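Local coordinates for protein putative trimethylamine methyltransferase (Rhizobium meliloti, PDB 4YYC) that probably acts as a methyltransferase of the trimethylamine methyltransferase (MttB) family, though its substrate is not established, at residues 37-43 / 169-175. Numbering follows the deposited sequence.
Sequences PGPSLPY and YMAPSMH
L41 N donates to P172 O where a proline-rich extended segment, 37-43, runs alongside the end of helix 158-170 and the type I beta turn A171-M174 after it; the pair illustrates how a chain without regular structure can be held by a backbone hydrogen bond, a shared water and close packing. That bond is 2.9 Å from L41 N to P172 O and nearly straight at 166°. The tight part surrounds buried H175. With chi1 at -49°, its ring stands between S173 O over one face and Y43 CA over the other, the latter a CH-pi contact 3.9 Å from the H175 ring centroid, while L41 O meets the edge in plane. Q418 and the F137 amide bond the two ring nitrogens, and Q418 also holds S173 OG. With the ring gone, as in an alanine here, Y43 CA would probably lose its ring face and Q418 and the F137 amide their partners. Toward solvent, G38 and P39 are exposed, although P37 CB packs on P172 CD at 4.0 Å. P37 CG lies against M170 CB, with W492 covering both residues. Between them and S40, whose OG is also bonded to K206, a water donates to G38 O and M170 O and accepts from S40 OG at 3.0 Å.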
# COMPACT_ATOMS: atom_id res chain seq x y z
N PRO A 37 -0.15 -16.85 19.70
CA PRO A 37 0.78 -16.47 18.63
C PRO A 37 2.17 -16.95 18.89
O PRO A 37 2.47 -17.42 19.97
CB PRO A 37 0.78 -14.96 18.70
CG PRO A 37 0.43 -14.65 20.10
CD PRO A 37 -0.24 -15.82 20.74
N GLY A 38 3.06 -16.77 17.94
CA GLY A 38 4.46 -17.11 18.20
C GLY A 38 5.11 -16.11 19.16
O GLY A 38 4.43 -15.18 19.67
N PRO A 39 6.42 -16.26 19.39
CA PRO A 39 7.14 -15.28 20.20
C PRO A 39 7.16 -13.90 19.55
O PRO A 39 7.02 -13.78 18.34
CB PRO A 39 8.56 -15.84 20.28
CG PRO A 39 8.69 -16.70 19.07
CD PRO A 39 7.32 -17.25 18.76
N SER A 40 7.26 -12.88 20.38
CA SER A 40 7.36 -11.54 19.87
C SER A 40 8.71 -11.33 19.16
O SER A 40 9.73 -11.84 19.63
CB SER A 40 7.16 -10.53 21.00
OG SER A 40 5.75 -10.37 21.21
N LEU A 41 8.69 -10.57 18.07
CA LEU A 41 9.87 -10.19 17.31
C LEU A 41 10.40 -8.84 17.80
O LEU A 41 9.65 -7.99 18.24
CB LEU A 41 9.51 -10.07 15.82
CG LEU A 41 8.96 -11.33 15.18
CD1 LEU A 41 8.72 -11.07 13.69
CD2 LEU A 41 9.90 -12.49 15.40
N PRO A 42 11.71 -8.62 17.71
CA PRO A 42 12.24 -7.31 18.07
C PRO A 42 11.94 -6.29 17.00
O PRO A 42 11.40 -6.61 15.93
CB PRO A 42 13.74 -7.56 18.16
CG PRO A 42 13.95 -8.61 17.20
CD PRO A 42 12.75 -9.52 17.24
N TYR A 43 12.23 -5.04 17.31
CA TYR A 43 12.03 -3.93 16.39
C TYR A 43 12.59 -4.24 15.00
O TYR A 43 13.59 -4.92 14.86
CB TYR A 43 12.61 -2.63 16.95
CG TYR A 43 14.08 -2.57 17.07
CD1 TYR A 43 14.74 -3.05 18.19
CD2 TYR A 43 14.87 -2.07 16.03
CE1 TYR A 43 16.10 -3.00 18.29
CE2 TYR A 43 16.25 -2.03 16.12
CZ TYR A 43 16.85 -2.49 17.25
OH TYR A 43 18.23 -2.46 17.37
N TYR A 169 0.91 -7.07 23.85
CA TYR A 169 1.97 -7.93 24.39
C TYR A 169 2.11 -9.20 23.54
O TYR A 169 3.21 -9.64 23.25
CB TYR A 169 1.67 -8.26 25.86
CG TYR A 169 2.56 -9.31 26.43
CD1 TYR A 169 3.87 -9.03 26.74
CD2 TYR A 169 2.10 -10.62 26.59
CE1 TYR A 169 4.70 -9.99 27.29
CE2 TYR A 169 2.92 -11.60 27.14
CZ TYR A 169 4.21 -11.27 27.48
OH TYR A 169 5.05 -12.22 28.00
N MSE A 170 0.98 -9.78 23.14
CA MSE A 170 0.98 -11.02 22.39
C MSE A 170 1.26 -10.83 20.91
O MSE A 170 1.84 -11.73 20.31
CB MSE A 170 -0.34 -11.74 22.57
CG MSE A 170 -0.48 -12.24 23.99
SE MSE A 170 -2.16 -13.22 24.30
CE MSE A 170 -3.43 -11.78 24.39
N ALA A 171 0.84 -9.73 20.30
CA ALA A 171 1.00 -9.50 18.84
C ALA A 171 2.52 -9.54 18.52
O ALA A 171 3.28 -8.71 19.03
CB ALA A 171 0.45 -8.17 18.46
N PRO A 172 2.95 -10.44 17.62
CA PRO A 172 4.40 -10.62 17.50
C PRO A 172 5.15 -9.41 16.92
O PRO A 172 6.31 -9.20 17.25
CB PRO A 172 4.56 -11.81 16.55
CG PRO A 172 3.27 -12.48 16.53
CD PRO A 172 2.20 -11.56 17.04
N SER A 173 4.50 -8.61 16.07
CA SER A 173 5.17 -7.44 15.50
C SER A 173 4.73 -6.14 16.12
O SER A 173 5.03 -5.08 15.59
CB SER A 173 5.08 -7.41 13.95
OG SER A 173 5.90 -8.40 13.36
N MSE A 174 4.05 -6.19 17.27
CA MSE A 174 3.76 -4.96 18.04
C MSE A 174 4.94 -4.77 18.95
O MSE A 174 5.11 -5.53 19.90
CB MSE A 174 2.42 -5.09 18.76
CG MSE A 174 1.95 -3.80 19.40
SE MSE A 174 1.77 -2.39 18.04
CE MSE A 174 0.12 -2.96 17.40
N HIS A 175 5.78 -3.78 18.72
CA HIS A 175 7.02 -3.68 19.47
C HIS A 175 6.88 -2.89 20.75
O HIS A 175 7.68 -3.08 21.66
CB HIS A 175 8.11 -3.07 18.61
CG HIS A 175 8.19 -3.73 17.25
ND1 HIS A 175 7.84 -3.08 16.10
CD2 HIS A 175 8.55 -4.98 16.89
CE1 HIS A 175 7.98 -3.90 15.07
NE2 HIS A 175 8.41 -5.06 15.53
O HOH W 1 4.10 -12.89 21.14
O HOH W 2 7.39 -7.41 19.66